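Local coordinates for protein kojibiose phosphorylase (Gut metagenome, PDB 6W0P) that belongs to glycoside hydrolase family 65, whose members join a beta-sandwich N-terminal domain, a helical-barrel catalytic domain and a small beta-rich C-terminal domain, at residues 355-358 with 359-363; 629-632 with 633-637; 683-687 with 688-692. One frame throughout, in Å; residues are numbered along the deposited sequence.

Interaction 1. Residues 355-358 with 359-363; sequences YCLP and FYLYS
Leu-357 turns CG away from its backbone N (chi1 -177°), and Leu-361 sets CG opposite its carbonyl carbon (chi1 -79°); the two leucines meet one turn apart on helix 351-361 of the catalytic domain, CD1 of Leu-361 lying 3.8 Å from CG of Leu-357. This is the i to i+4 pairing of a helix, and branched apolar residues suit it because helix 418-434 covers both leucines. In the backbone, Leu-361 N donates to Leu-357 O over 3.1 Å, and Tyr-360 N adds a weak bond to the same oxygen. Pro-358, which has no N-H to give, kinks the helix here. A water stands between Tyr-355 O and Phe-359 N, where a direct i to i+4 bond would otherwise run, donating to Tyr-355 O, weakly to Cys-356 O, and accepting from Phe-359 N at 2.9 Å. CD2 of Phe-359 stands over the centre of the Tyr-360 ring, whose hydroxyl is bound by Met-321 O; Tyr-362 brings its ring edge to Pro-358 O, CD2 being 3.3 Å away. Ser-363 donates from OG to Phe-359 O over 3.0 Å, its short side chain turning back on the chain four residues earlier and approaching from above the carbonyl plane.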
ATOM      1  N   TYR A 355     -16.020  18.777  14.085  1.00 32.48           N
ATOM      2  CA  TYR A 355     -16.635  18.045  15.238  0.60 32.39           C
ATOM      3  C   TYR A 355     -16.209  18.675  16.583  1.00 32.11           C
ATOM      4  O   TYR A 355     -17.070  18.890  17.459  1.00 32.69           O
ATOM      5  CB  TYR A 355     -16.152  16.589  15.328  0.60 32.64           C
ATOM      6  CG  TYR A 355     -16.891  15.510  14.568  0.60 33.19           C
ATOM      7  CD1 TYR A 355     -16.746  15.359  13.196  0.60 33.30           C
ATOM      8  CD2 TYR A 355     -17.644  14.547  15.241  0.60 33.62           C
ATOM      9  CE1 TYR A 355     -17.383  14.335  12.508  0.60 33.50           C
ATOM     10  CE2 TYR A 355     -18.274  13.509  14.570  0.60 33.18           C
ATOM     11  CZ  TYR A 355     -18.141  13.403  13.197  0.60 33.96           C
ATOM     12  OH  TYR A 355     -18.771  12.402  12.506  0.60 34.52           O
ATOM     13  N   CYS A 356     -14.905  18.890  16.768  1.00 30.99           N
ATOM     14  CA  CYS A 356     -14.355  19.433  18.038  1.00 31.29           C
ATOM     15  C   CYS A 356     -14.601  20.940  18.151  1.00 30.71           C
ATOM     16  O   CYS A 356     -14.905  21.385  19.244  1.00 31.17           O
ATOM     17  CB  CYS A 356     -12.873  19.125  18.201  1.00 31.81           C
ATOM     18  SG  CYS A 356     -12.557  17.342  18.202  1.00 33.43           S
ATOM     19  N   LEU A 357     -14.520  21.702  17.062  1.00 30.04           N
ATOM     20  CA  LEU A 357     -14.516  23.189  17.135  1.00 29.73           C
ATOM     21  C   LEU A 357     -15.751  23.699  17.873  1.00 29.29           C
ATOM     22  O   LEU A 357     -15.632  24.600  18.697  1.00 30.20           O
ATOM     23  CB  LEU A 357     -14.432  23.773  15.724  1.00 29.65           C
ATOM     24  CG  LEU A 357     -14.336  25.289  15.645  1.00 30.23           C
ATOM     25  CD1 LEU A 357     -13.124  25.781  16.401  1.00 31.11           C
ATOM     26  CD2 LEU A 357     -14.284  25.739  14.203  1.00 30.09           C
ATOM     27  N   PRO A 358     -16.983  23.227  17.575  1.00 28.52           N
ATOM     28  CA  PRO A 358     -18.187  23.879  18.095  1.00 28.12           C
ATOM     29  C   PRO A 358     -18.236  24.063  19.619  1.00 28.31           C
ATOM     30  O   PRO A 358     -18.690  25.078  20.084  1.00 27.90           O
ATOM     31  CB  PRO A 358     -19.286  22.915  17.648  1.00 28.03           C
ATOM     32  CG  PRO A 358     -18.753  22.342  16.364  1.00 27.77           C
ATOM     33  CD  PRO A 358     -17.302  22.100  16.681  1.00 28.08           C
ATOM     34  N   PHE A 359     -17.752  23.093  20.386  1.00 28.40           N
ATOM     35  CA  PHE A 359     -17.681  23.257  21.860  1.00 29.05           C
ATOM     36  C   PHE A 359     -16.921  24.563  22.166  1.00 29.33           C
ATOM     37  O   PHE A 359     -17.358  25.343  23.040  1.00 28.54           O
ATOM     38  CB  PHE A 359     -17.037  22.047  22.538  1.00 29.14           C
ATOM     39  CG  PHE A 359     -16.759  22.289  23.995  1.00 29.61           C
ATOM     40  CD1 PHE A 359     -17.760  22.139  24.941  1.00 30.39           C
ATOM     41  CD2 PHE A 359     -15.511  22.708  24.419  1.00 29.98           C
ATOM     42  CE1 PHE A 359     -17.515  22.409  26.280  1.00 30.52           C
ATOM     43  CE2 PHE A 359     -15.256  22.954  25.763  1.00 29.91           C
ATOM     44  CZ  PHE A 359     -16.260  22.804  26.687  1.00 30.11           C
ATOM     45  N   TYR A 360     -15.798  24.802  21.485  1.00 29.54           N
ATOM     46  CA  TYR A 360     -14.917  25.976  21.762  1.00 30.53           C
ATOM     47  C   TYR A 360     -15.586  27.271  21.273  1.00 30.09           C
ATOM     48  O   TYR A 360     -15.427  28.289  21.940  1.00 30.74           O
ATOM     49  CB  TYR A 360     -13.497  25.755  21.225  1.00 30.60           C
ATOM     50  CG  TYR A 360     -12.841  24.545  21.845  1.00 31.01           C
ATOM     51  CD1 TYR A 360     -12.312  24.587  23.128  1.00 31.14           C
ATOM     52  CD2 TYR A 360     -12.755  23.347  21.148  1.00 30.67           C
ATOM     53  CE1 TYR A 360     -11.737  23.465  23.708  1.00 31.16           C
ATOM     54  CE2 TYR A 360     -12.191  22.216  21.716  1.00 30.99           C
ATOM     55  CZ  TYR A 360     -11.678  22.273  23.002  1.00 31.65           C
ATOM     56  OH  TYR A 360     -11.121  21.145  23.555  1.00 32.59           O
ATOM     57  N   LEU A 361     -16.315  27.223  20.158  1.00 30.70           N
ATOM     58  CA  LEU A 361     -17.013  28.391  19.563  1.00 30.84           C
ATOM     59  C   LEU A 361     -18.002  28.969  20.577  1.00 31.17           C
ATOM     60  O   LEU A 361     -18.155  30.181  20.598  1.00 30.87           O
ATOM     61  CB  LEU A 361     -17.729  27.972  18.279  1.00 30.74           C
ATOM     62  CG  LEU A 361     -16.839  27.838  17.049  1.00 30.71           C
ATOM     63  CD1 LEU A 361     -17.596  27.175  15.912  1.00 30.73           C
ATOM     64  CD2 LEU A 361     -16.260  29.180  16.610  1.00 30.58           C
ATOM     65  N   TYR A 362     -18.624  28.120  21.401  1.00 31.36           N
ATOM     66  CA  TYR A 362     -19.714  28.502  22.332  1.00 30.67           C
ATOM     67  C   TYR A 362     -19.202  28.682  23.764  1.00 30.68           C
ATOM     68  O   TYR A 362     -20.025  29.039  24.612  1.00 31.54           O
ATOM     69  CB  TYR A 362     -20.846  27.480  22.245  1.00 30.45           C
ATOM     70  CG  TYR A 362     -21.673  27.612  20.997  1.00 30.23           C
ATOM     71  CD1 TYR A 362     -22.617  28.619  20.876  1.00 30.19           C
ATOM     72  CD2 TYR A 362     -21.496  26.746  19.928  1.00 29.92           C
ATOM     73  CE1 TYR A 362     -23.372  28.744  19.726  1.00 30.52           C
ATOM     74  CE2 TYR A 362     -22.251  26.851  18.774  1.00 29.76           C
ATOM     75  CZ  TYR A 362     -23.182  27.870  18.669  1.00 30.29           C
ATOM     76  OH  TYR A 362     -23.913  28.013  17.526  1.00 30.95           O
ATOM     77  N   SER A 363     -17.909  28.493  24.027  1.00 31.17           N
ATOM     78  CA  SER A 363     -17.308  28.622  25.383  1.00 31.26           C
ATOM     79  C   SER A 363     -16.098  29.551  25.403  1.00 31.64           C
ATOM     80  O   SER A 363     -15.881  30.143  26.442  1.00 32.85           O
ATOM     81  CB  SER A 363     -16.938  27.287  25.987  1.00 30.88           C
ATOM     82  OG  SER A 363     -15.905  26.643  25.258  1.00 30.70           O
TER
HETATM   83  O   HOH W   1     -17.749  20.201  19.813  1.00 41.02           O

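Interaction 2. Residues 629-632 with 633-637; sequences SIIA and SKIGL
Ser-633 opens the last turn of helix 624-634 by donating its backbone N to Ser-629 O over 2.9 Å, nearly straight at 166°. Its hydroxyl and that of Ser-629 share one water, which lies 2.8 Å from Ser-633 OG and donates to Ser-629 OG. Two short polar side chains one turn apart leave room for such a bridge, and Ser-629 OG is also hydrogen-bonded to Ala-641 O and Asn-675 ND2. Lys-634 repeats the helical pattern with N to Ile-630 O. Its CB lies against the preceding turn, 3.3 Å from Ile-631 O, while two folds further out in the chain carry the amino group away, as suits a lysine on a partly exposed side.

At Ile-635 the backbone leaves helical geometry. Its N still reaches Ile-631 O, at 3.1 Å, and weakly Ala-632 O. CG1 sits between the backbone N and the carbonyl carbon (chi1 59°), which lays it against both of those oxygens and brings CD1 to 4.2 Å from CG2 of Ile-631. Gly-636 then takes a positive phi of 79°, a conformation that favours glycine, and is the C-prime residue of a Schellman motif. Its N binds Ser-633 O, while Leu-637 N returns to Ala-632 O over 2.9 Å, reaching it from above the carbonyl plane. The apolar contact that accompanies this motif is modest: CB of Leu-637 meets CB of Ala-632 at 4.1 Å, and a residue as small as alanine is consistent with the returning chain beside it.

Leu-637 is also the N-cap residue of helix 638-645, which packs on Ala-632 and Ser-633; helix 603-613 touches Ile-631, Ile-635 and Leu-637 through Tyr-610, and helix 590-596 covers Ile-630 and Ile-631.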
ATOM      1  N   SER A 629     -27.858  10.674  15.551  1.00 27.96           N
ATOM      2  CA  SER A 629     -28.734  11.074  16.687  1.00 28.29           C
ATOM      3  C   SER A 629     -29.242  12.495  16.432  1.00 28.79           C
ATOM      4  O   SER A 629     -30.451  12.730  16.610  1.00 28.49           O
ATOM      5  CB  SER A 629     -28.079  11.012  18.042  1.00 28.34           C
ATOM      6  OG  SER A 629     -29.029  11.428  19.031  1.00 28.46           O
ATOM      7  N   ILE A 630     -28.348  13.397  16.008  1.00 28.59           N
ATOM      8  CA  ILE A 630     -28.678  14.843  15.851  1.00 28.98           C
ATOM      9  C   ILE A 630     -29.681  14.982  14.724  1.00 29.35           C
ATOM     10  O   ILE A 630     -30.656  15.699  14.919  1.00 29.60           O
ATOM     11  CB  ILE A 630     -27.431  15.710  15.619  1.00 28.75           C
ATOM     12  CG1 ILE A 630     -26.615  15.805  16.915  1.00 28.55           C
ATOM     13  CG2 ILE A 630     -27.831  17.077  15.084  1.00 28.95           C
ATOM     14  CD1 ILE A 630     -25.141  15.972  16.708  1.00 28.63           C
ATOM     15  N   ILE A 631     -29.432  14.317  13.597  1.00 30.05           N
ATOM     16  CA  ILE A 631     -30.340  14.384  12.419  1.00 30.19           C
ATOM     17  C   ILE A 631     -31.668  13.718  12.804  1.00 30.13           C
ATOM     18  O   ILE A 631     -32.696  14.291  12.472  1.00 29.49           O
ATOM     19  CB  ILE A 631     -29.690  13.788  11.162  1.00 30.25           C
ATOM     20  CG1 ILE A 631     -28.529  14.666  10.695  1.00 30.72           C
ATOM     21  CG2 ILE A 631     -30.718  13.579  10.054  1.00 30.59           C
ATOM     22  CD1 ILE A 631     -27.659  14.010   9.613  1.00 30.87           C
ATOM     23  N   ALA A 632     -31.649  12.563  13.469  1.00 29.89           N
ATOM     24  CA  ALA A 632     -32.873  11.860  13.927  1.00 30.36           C
ATOM     25  C   ALA A 632     -33.720  12.819  14.762  1.00 30.79           C
ATOM     26  O   ALA A 632     -34.906  12.932  14.468  1.00 31.42           O
ATOM     27  CB  ALA A 632     -32.546  10.622  14.724  1.00 30.42           C
ATOM     28  N   SER A 633     -33.129  13.500  15.746  1.00 31.05           N
ATOM     29  CA  SER A 633     -33.844  14.493  16.594  1.00 32.01           C
ATOM     30  C   SER A 633     -34.516  15.548  15.697  1.00 32.86           C
ATOM     31  O   SER A 633     -35.700  15.797  15.863  1.00 32.01           O
ATOM     32  CB  SER A 633     -32.922  15.148  17.599  1.00 31.61           C
ATOM     33  OG  SER A 633     -32.749  14.339  18.746  1.00 31.29           O
ATOM     34  N   LYS A 634     -33.751  16.138  14.771  1.00 34.63           N
ATOM     35  CA  LYS A 634     -34.185  17.227  13.856  1.00 35.61           C
ATOM     36  C   LYS A 634     -35.428  16.794  13.069  1.00 35.83           C
ATOM     37  O   LYS A 634     -36.271  17.683  12.802  1.00 36.59           O
ATOM     38  CB  LYS A 634     -33.038  17.585  12.910  1.00 37.11           C
ATOM     39  CG  LYS A 634     -33.232  18.827  12.053  1.00 38.84           C
ATOM     40  CD  LYS A 634     -33.173  20.127  12.805  1.00 40.60           C
ATOM     41  CE  LYS A 634     -31.817  20.408  13.442  1.00 42.19           C
ATOM     42  NZ  LYS A 634     -31.864  21.576  14.372  1.00 42.24           N
ATOM     43  N   ILE A 635     -35.566  15.507  12.727  1.00 34.55           N
ATOM     44  CA  ILE A 635     -36.708  15.016  11.894  1.00 35.21           C
ATOM     45  C   ILE A 635     -37.757  14.265  12.747  1.00 35.17           C
ATOM     46  O   ILE A 635     -38.625  13.616  12.146  1.00 35.35           O
ATOM     47  CB  ILE A 635     -36.202  14.183  10.698  1.00 34.77           C
ATOM     48  CG1 ILE A 635     -35.390  12.962  11.120  1.00 34.07           C
ATOM     49  CG2 ILE A 635     -35.421  15.056   9.729  1.00 35.18           C
ATOM     50  CD1 ILE A 635     -34.701  12.276   9.974  1.00 33.85           C
ATOM     51  N   GLY A 636     -37.728  14.385  14.077  1.00 34.76           N
ATOM     52  CA  GLY A 636     -38.784  13.857  14.966  1.00 35.45           C
ATOM     53  C   GLY A 636     -38.683  12.359  15.217  1.00 36.58           C
ATOM     54  O   GLY A 636     -39.662  11.812  15.743  1.00 36.74           O
ATOM     55  N   LEU A 637     -37.544  11.705  14.912  1.00 36.70           N
ATOM     56  CA  LEU A 637     -37.335  10.250  15.172  1.00 36.60           C
ATOM     57  C   LEU A 637     -36.683  10.068  16.554  1.00 37.36           C
ATOM     58  O   LEU A 637     -35.449   9.775  16.652  1.00 34.84           O
ATOM     59  CB  LEU A 637     -36.461   9.653  14.067  1.00 36.62           C
ATOM     60  CG  LEU A 637     -37.039   9.652  12.662  1.00 36.35           C
ATOM     61  CD1 LEU A 637     -36.080   8.965  11.712  1.00 35.62           C
ATOM     62  CD2 LEU A 637     -38.394   8.962  12.637  1.00 37.27           C
TER
HETATM   63  O   HOH W   2     -30.104  14.045  19.467  1.00 29.88           O

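Interaction 3. Residues 683-687 with 688-692; sequences LMIKN and DILNL
Leu-683, Ile-685 and Leu-690 form the tight part of this beta hairpin, which joins strands 684-686 and 689-692 through a type I' turn. CD1 of Leu-690 is 3.8 Å from CD1 of Leu-683, the side chains crossing at about a right angle, and 4.0 Å from CD1 of Ile-685. That isoleucine has CG1 anti to its carbonyl carbon (chi1 -48°), and its end reaches the partner strand. Bulky apolar residues suit this face because Phe-709 of strand 702-709 packs on Ile-685 and Leu-690.

The other face, with Met-684, Lys-686, Ile-689 and Asn-691, is looser. CE of Met-684 comes no nearer than 4.4 Å to CG of Asn-691, and the extended Lys-686 leads away. Asn-691 ND2 bends back to bond Ile-689 O weakly. At the exposed turn, Asn-687 and Asp-688 hold the positive phi of type I', left-handed angles that these types tolerate better than most others with side chains.

Asn-691 N gives a 2.7 Å bond to Met-684 O, and Ile-689 N closes the turn on Lys-686 O at 2.9 Å. The chemistry implies a hairpin zipped by its backbone, anchored by its apolar face, and tied at the turn by the Asp-688 to Lys-710 salt bridge.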
ATOM      1  N   LEU A 683     -29.922  23.119  18.895  1.00 30.97           N
ATOM      2  CA  LEU A 683     -29.220  24.399  18.640  1.00 31.68           C
ATOM      3  C   LEU A 683     -28.891  24.543  17.142  1.00 31.85           C
ATOM      4  O   LEU A 683     -28.426  23.580  16.509  1.00 29.97           O
ATOM      5  CB  LEU A 683     -27.953  24.462  19.494  1.00 31.77           C
ATOM      6  CG  LEU A 683     -27.025  25.625  19.151  1.00 31.33           C
ATOM      7  CD1 LEU A 683     -27.642  26.941  19.553  1.00 31.24           C
ATOM      8  CD2 LEU A 683     -25.676  25.436  19.820  1.00 30.76           C
ATOM      9  N   MET A 684     -29.159  25.723  16.598  1.00 33.88           N
ATOM     10  CA  MET A 684     -28.838  26.102  15.203  1.00 36.00           C
ATOM     11  C   MET A 684     -28.875  27.631  15.100  1.00 35.92           C
ATOM     12  O   MET A 684     -29.826  28.265  15.641  1.00 35.85           O
ATOM     13  CB  MET A 684     -29.849  25.444  14.253  1.00 38.83           C
ATOM     14  CG  MET A 684     -29.649  25.740  12.782  1.00 42.13           C
ATOM     15  SD  MET A 684     -30.940  24.975  11.708  1.00 47.60           S
ATOM     16  CE  MET A 684     -32.413  25.893  12.149  1.00 47.56           C
ATOM     17  N   ILE A 685     -27.869  28.215  14.456  1.00 36.07           N
ATOM     18  CA  ILE A 685     -27.862  29.657  14.069  1.00 37.34           C
ATOM     19  C   ILE A 685     -28.379  29.762  12.630  1.00 38.61           C
ATOM     20  O   ILE A 685     -27.742  29.220  11.736  1.00 38.74           O
ATOM     21  CB  ILE A 685     -26.462  30.282  14.201  1.00 37.35           C
ATOM     22  CG1 ILE A 685     -25.799  29.956  15.539  1.00 36.91           C
ATOM     23  CG2 ILE A 685     -26.507  31.783  13.925  1.00 37.75           C
ATOM     24  CD1 ILE A 685     -26.538  30.469  16.749  1.00 37.23           C
ATOM     25  N   LYS A 686     -29.493  30.448  12.423  1.00 41.90           N
ATOM     26  CA  LYS A 686     -30.071  30.720  11.077  1.00 44.90           C
ATOM     27  C   LYS A 686     -30.304  32.228  10.935  1.00 43.45           C
ATOM     28  O   LYS A 686     -30.916  32.820  11.866  1.00 40.80           O
ATOM     29  CB  LYS A 686     -31.376  29.941  10.886  1.00 48.06           C
ATOM     30  CG  LYS A 686     -31.819  29.809   9.439  1.00 51.56           C
ATOM     31  CD  LYS A 686     -33.084  28.972   9.265  1.00 55.65           C
ATOM     32  CE  LYS A 686     -33.487  28.830   7.807  1.00 58.61           C
ATOM     33  NZ  LYS A 686     -34.938  28.549   7.661  1.00 61.79           N
ATOM     34  N   ASN A 687     -29.821  32.800   9.821  1.00 43.47           N
ATOM     35  CA  ASN A 687     -29.830  34.257   9.525  1.00 43.80           C
ATOM     36  C   ASN A 687     -29.400  35.006  10.786  1.00 43.40           C
ATOM     37  O   ASN A 687     -30.070  35.993  11.144  1.00 42.99           O
ATOM     38  CB  ASN A 687     -31.206  34.733   9.038  1.00 44.87           C
ATOM     39  CG  ASN A 687     -31.696  33.932   7.848  1.00 46.37           C
ATOM     40  OD1 ASN A 687     -30.911  33.555   6.976  1.00 44.86           O
ATOM     41  ND2 ASN A 687     -32.995  33.669   7.794  1.00 46.57           N
ATOM     42  N   ASP A 688     -28.364  34.510  11.475  1.00 42.49           N
ATOM     43  CA  ASP A 688     -27.715  35.219  12.610  1.00 41.35           C
ATOM     44  C   ASP A 688     -28.678  35.323  13.805  1.00 39.76           C
ATOM     45  O   ASP A 688     -28.500  36.249  14.613  1.00 39.08           O
ATOM     46  CB  ASP A 688     -27.240  36.600  12.145  1.00 41.91           C
ATOM     47  CG  ASP A 688     -26.149  37.161  13.026  1.00 42.27           C
ATOM     48  OD1 ASP A 688     -25.296  36.366  13.429  1.00 42.93           O
ATOM     49  OD2 ASP A 688     -26.177  38.371  13.317  1.00 41.50           O
ATOM     50  N   ILE A 689     -29.650  34.406  13.906  1.00 38.47           N
ATOM     51  CA  ILE A 689     -30.621  34.273  15.034  1.00 37.95           C
ATOM     52  C   ILE A 689     -30.415  32.883  15.640  1.00 36.63           C
ATOM     53  O   ILE A 689     -30.483  31.895  14.890  1.00 35.56           O
ATOM     54  CB  ILE A 689     -32.090  34.418  14.574  1.00 38.98           C
ATOM     55  CG1 ILE A 689     -32.376  35.662  13.718  1.00 40.34           C
ATOM     56  CG2 ILE A 689     -33.016  34.310  15.764  1.00 38.91           C
ATOM     57  CD1 ILE A 689     -32.345  36.974  14.461  1.00 41.58           C
ATOM     58  N   LEU A 690     -30.234  32.798  16.955  1.00 35.52           N
ATOM     59  CA  LEU A 690     -30.123  31.500  17.655  1.00 34.30           C
ATOM     60  C   LEU A 690     -31.501  30.832  17.699  1.00 33.29           C
ATOM     61  O   LEU A 690     -32.458  31.474  18.182  1.00 33.53           O
ATOM     62  CB  LEU A 690     -29.557  31.733  19.061  1.00 34.48           C
ATOM     63  CG  LEU A 690     -29.242  30.471  19.856  1.00 33.72           C
ATOM     64  CD1 LEU A 690     -27.864  30.571  20.479  1.00 33.91           C
ATOM     65  CD2 LEU A 690     -30.285  30.233  20.925  1.00 34.11           C
ATOM     66  N   ASN A 691     -31.549  29.576  17.253  1.00 31.87           N
ATOM     67  CA  ASN A 691     -32.723  28.681  17.289  1.00 31.89           C
ATOM     68  C   ASN A 691     -32.471  27.544  18.286  1.00 31.49           C
ATOM     69  O   ASN A 691     -31.336  27.026  18.350  1.00 30.25           O
ATOM     70  CB  ASN A 691     -33.034  28.073  15.916  1.00 32.30           C
ATOM     71  CG  ASN A 691     -33.622  29.041  14.905  1.00 32.41           C
ATOM     72  OD1 ASN A 691     -34.725  28.816  14.433  1.00 32.50           O
ATOM     73  ND2 ASN A 691     -32.900  30.101  14.564  1.00 32.29           N
ATOM     74  N   LEU A 692     -33.525  27.149  19.002  1.00 31.69           N
ATOM     75  CA  LEU A 692     -33.586  25.934  19.856  1.00 32.02           C
ATOM     76  C   LEU A 692     -34.873  25.182  19.520  1.00 32.59           C
ATOM     77  O   LEU A 692     -35.869  25.864  19.217  1.00 32.74           O
ATOM     78  CB  LEU A 692     -33.591  26.343  21.333  1.00 32.16           C
ATOM     79  CG  LEU A 692     -32.347  27.084  21.825  1.00 31.88           C
ATOM     80  CD1 LEU A 692     -32.549  27.567  23.261  1.00 32.11           C
ATOM     81  CD2 LEU A 692     -31.130  26.190  21.739  1.00 31.63           C
TER

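Overall arrangement
Interaction 1 is the core contact, with every touching residue buried, whereas interactions 2 and 3 are only partly buried and lie further from the chain's centre. Interactions 1 and 2 both lie on helices of the catalytic domain; the first is kinked at a proline and bridged by a water, and the second is closed by a Schellman glycine. Interaction 3 belongs to the C-terminal beta region and relies on cross-strand bonds instead. It meets interaction 1 directly: Tyr-362 OH packs 3.4 Å from Ile-685 CG1. Helix 666-680 touches all three, reaching interaction 2 through Asn-675. Interaction 2 does not touch interaction 3, but Met-598 contacts Ile-630 and Lys-634 of one and Met-684 of the other.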